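Local coordinates for chorismate mutase and shikimate 5-dehydrogenase fusion protein (Clostridium acetobutylicum, PDB 3FBT) that probably catalyses the reversible NADPH-linked reduction of 3-dehydroshikimate to shikimate through this dehydrogenase part of a fusion with chorismate mutase, at residues I124-G129 with D180-C185. Numbering follows the deposited sequence.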
ATOM      1  N   ILE A 124     -21.320  -5.998 -39.437  1.00 49.26           N
ATOM      2  CA  ILE A 124     -20.951  -7.418 -39.289  1.00 47.11           C
ATOM      3  C   ILE A 124     -19.649  -7.473 -38.486  1.00 45.94           C
ATOM      4  O   ILE A 124     -18.571  -6.973 -38.940  1.00 45.21           O
ATOM      5  CB  ILE A 124     -20.758  -8.144 -40.633  1.00 46.61           C
ATOM      6  CG1 ILE A 124     -22.098  -8.228 -41.393  1.00 49.22           C
ATOM      7  CG2 ILE A 124     -20.104  -9.588 -40.375  1.00 47.74           C
ATOM      8  CD1 ILE A 124     -21.968  -8.610 -42.921  1.00 52.19           C
ATOM      9  N   CYS A 125     -19.754  -8.015 -37.278  1.00 43.58           N
ATOM     10  CA  CYS A 125     -18.591  -7.942 -36.390  1.00 44.91           C
ATOM     11  C   CYS A 125     -17.988  -9.304 -36.085  1.00 44.06           C
ATOM     12  O   CYS A 125     -18.719 -10.219 -35.660  1.00 44.74           O
ATOM     13  CB  CYS A 125     -19.009  -7.311 -35.089  1.00 45.21           C
ATOM     14  SG  CYS A 125     -19.606  -5.598 -35.326  1.00 50.46           S
ATOM     15  N   VAL A 126     -16.677  -9.388 -36.282  1.00 41.60           N
ATOM     16  CA  VAL A 126     -15.958 -10.615 -36.089  1.00 42.80           C
ATOM     17  C   VAL A 126     -14.935 -10.566 -34.963  1.00 40.42           C
ATOM     18  O   VAL A 126     -13.985  -9.810 -35.003  1.00 42.10           O
ATOM     19  CB  VAL A 126     -15.283 -11.081 -37.441  1.00 41.14           C
ATOM     20  CG1 VAL A 126     -14.381 -12.262 -37.182  1.00 42.46           C
ATOM     21  CG2 VAL A 126     -16.411 -11.470 -38.415  1.00 43.60           C
ATOM     22  N   VAL A 127     -15.110 -11.404 -33.975  1.00 40.85           N
ATOM     23  CA  VAL A 127     -14.147 -11.451 -32.861  1.00 40.01           C
ATOM     24  C   VAL A 127     -13.211 -12.647 -32.913  1.00 39.48           C
ATOM     25  O   VAL A 127     -13.660 -13.820 -32.995  1.00 39.17           O
ATOM     26  CB  VAL A 127     -14.895 -11.474 -31.489  1.00 41.64           C
ATOM     27  CG1 VAL A 127     -13.894 -11.414 -30.307  1.00 41.22           C
ATOM     28  CG2 VAL A 127     -15.909 -10.400 -31.398  1.00 37.60           C
ATOM     29  N   LEU A 128     -11.909 -12.376 -32.807  1.00 39.96           N
ATOM     30  CA  LEU A 128     -10.927 -13.441 -32.796  1.00 39.98           C
ATOM     31  C   LEU A 128     -10.504 -13.840 -31.393  1.00 40.22           C
ATOM     32  O   LEU A 128     -10.007 -12.996 -30.626  1.00 40.16           O
ATOM     33  CB  LEU A 128      -9.677 -13.062 -33.576  1.00 39.69           C
ATOM     34  CG  LEU A 128      -9.970 -12.396 -34.926  1.00 42.56           C
ATOM     35  CD1 LEU A 128      -8.611 -12.003 -35.517  1.00 39.97           C
ATOM     36  CD2 LEU A 128     -10.755 -13.282 -35.798  1.00 38.04           C
ATOM     37  N   GLY A 129     -10.677 -15.125 -31.076  1.00 40.67           N
ATOM     38  CA  GLY A 129     -10.476 -15.673 -29.728  1.00 40.78           C
ATOM     39  C   GLY A 129     -11.639 -15.552 -28.744  1.00 43.41           C
ATOM     40  O   GLY A 129     -12.507 -14.687 -28.846  1.00 41.48           O
ATOM     41  N   ASP A 180     -17.533  -6.335 -41.774  1.00 46.68           N
ATOM     42  CA  ASP A 180     -17.197  -4.934 -41.559  1.00 46.83           C
ATOM     43  C   ASP A 180     -16.044  -4.737 -40.577  1.00 46.70           C
ATOM     44  O   ASP A 180     -15.056  -4.096 -40.908  1.00 48.40           O
ATOM     45  CB  ASP A 180     -18.473  -4.262 -41.073  1.00 45.76           C
ATOM     46  CG  ASP A 180     -19.656  -4.444 -42.083  1.00 48.59           C
ATOM     47  OD1 ASP A 180     -19.404  -4.173 -43.274  1.00 51.15           O
ATOM     48  OD2 ASP A 180     -20.820  -4.859 -41.717  1.00 48.97           O
ATOM     49  N   VAL A 181     -16.172  -5.296 -39.368  1.00 45.95           N
ATOM     50  CA  VAL A 181     -15.220  -5.064 -38.278  1.00 44.68           C
ATOM     51  C   VAL A 181     -14.664  -6.389 -37.756  1.00 43.99           C
ATOM     52  O   VAL A 181     -15.437  -7.291 -37.448  1.00 42.69           O
ATOM     53  CB  VAL A 181     -15.935  -4.322 -37.112  1.00 44.46           C
ATOM     54  CG1 VAL A 181     -15.042  -4.191 -35.931  1.00 46.48           C
ATOM     55  CG2 VAL A 181     -16.456  -2.908 -37.582  1.00 43.90           C
ATOM     56  N   ILE A 182     -13.340  -6.501 -37.683  1.00 43.31           N
ATOM     57  CA  ILE A 182     -12.695  -7.698 -37.177  1.00 43.80           C
ATOM     58  C   ILE A 182     -11.745  -7.308 -36.027  1.00 44.57           C
ATOM     59  O   ILE A 182     -10.936  -6.377 -36.145  1.00 44.50           O
ATOM     60  CB  ILE A 182     -11.902  -8.486 -38.307  1.00 42.61           C
ATOM     61  CG1 ILE A 182     -11.139  -9.675 -37.752  1.00 43.56           C
ATOM     62  CG2 ILE A 182     -10.934  -7.588 -39.057  1.00 42.58           C
ATOM     63  CD1 ILE A 182     -10.230 -10.418 -38.836  1.00 42.01           C
ATOM     64  N   ILE A 183     -11.876  -8.038 -34.920  1.00 42.90           N
ATOM     65  CA  ILE A 183     -11.273  -7.660 -33.631  1.00 41.26           C
ATOM     66  C   ILE A 183     -10.432  -8.812 -33.077  1.00 39.13           C
ATOM     67  O   ILE A 183     -10.953  -9.906 -32.860  1.00 41.24           O
ATOM     68  CB  ILE A 183     -12.387  -7.330 -32.623  1.00 40.67           C
ATOM     69  CG1 ILE A 183     -13.298  -6.233 -33.186  1.00 38.42           C
ATOM     70  CG2 ILE A 183     -11.783  -6.925 -31.228  1.00 41.09           C
ATOM     71  CD1 ILE A 183     -14.694  -6.322 -32.673  1.00 32.97           C
ATOM     72  N   ASN A 184      -9.167  -8.566 -32.825  1.00 37.76           N
ATOM     73  CA  ASN A 184      -8.297  -9.560 -32.254  1.00 39.95           C
ATOM     74  C   ASN A 184      -8.370  -9.533 -30.742  1.00 40.65           C
ATOM     75  O   ASN A 184      -8.020  -8.543 -30.120  1.00 41.89           O
ATOM     76  CB  ASN A 184      -6.865  -9.252 -32.605  1.00 38.82           C
ATOM     77  CG  ASN A 184      -5.949 -10.247 -32.014  1.00 40.27           C
ATOM     78  OD1 ASN A 184      -6.238 -11.444 -32.087  1.00 38.61           O
ATOM     79  ND2 ASN A 184      -4.845  -9.786 -31.372  1.00 39.33           N
ATOM     80  N   CYS A 185      -8.835 -10.615 -30.151  1.00 41.17           N
ATOM     81  CA  CYS A 185      -8.831 -10.755 -28.707  1.00 40.40           C
ATOM     82  C   CYS A 185      -7.849 -11.845 -28.247  1.00 40.83           C
ATOM     83  O   CYS A 185      -7.829 -12.198 -27.072  1.00 41.00           O
ATOM     84  CB  CYS A 185     -10.256 -11.108 -28.264  1.00 38.36           C
ATOM     85  SG  CYS A 185     -11.303  -9.664 -28.226  1.00 39.07           S
TER
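Strands 124-128 and 181-184 run parallel, 16° apart, joined by backbone hydrogen bonds from Val181 N to Ile124 O (3.0 Å), Val126 N to Val181 O, Ile183 N to Val126 O and Leu128 N to Ile183 O. Cys185 N extends the pairing to Leu128 O (2.7 Å). At the other end, Asp180 N also hydrogen-bonds to Ile124 O, so two donors grip that carbonyl. Asp180 CG sits beside its own backbone N (chi1 -57°), and OD2 accepts from Ile124 N through its anti lone pair at 2.6 Å. On one face Leu128 leans across the strand gap. Its CG lies 3.4 Å from Ile183 O, and its CD1 meets Ile182 CD1 at 4.0 Å. Val126 CG1 touches Ile182 CG1 beside them. On the other face Val127 CG1 packs on Cys185 SG (3.8 Å). Buried Asn184 hydrogen-bonds through ND2 to Asp212 OD1 and through OD1 to Thr186 OG1. Gly129 begins the glycine-rich turn predicted to bind NADP(+), as in other Rossmann folds; a sulfate, probably from the crystallisation liquor, lies close by. The pair forms the middle of the six-stranded parallel sheet, between strands 148-153 and 209-212. Helix 134-143 covers the Val127 and Ile183 face; helix 171-174 packs on Val126 and Leu128.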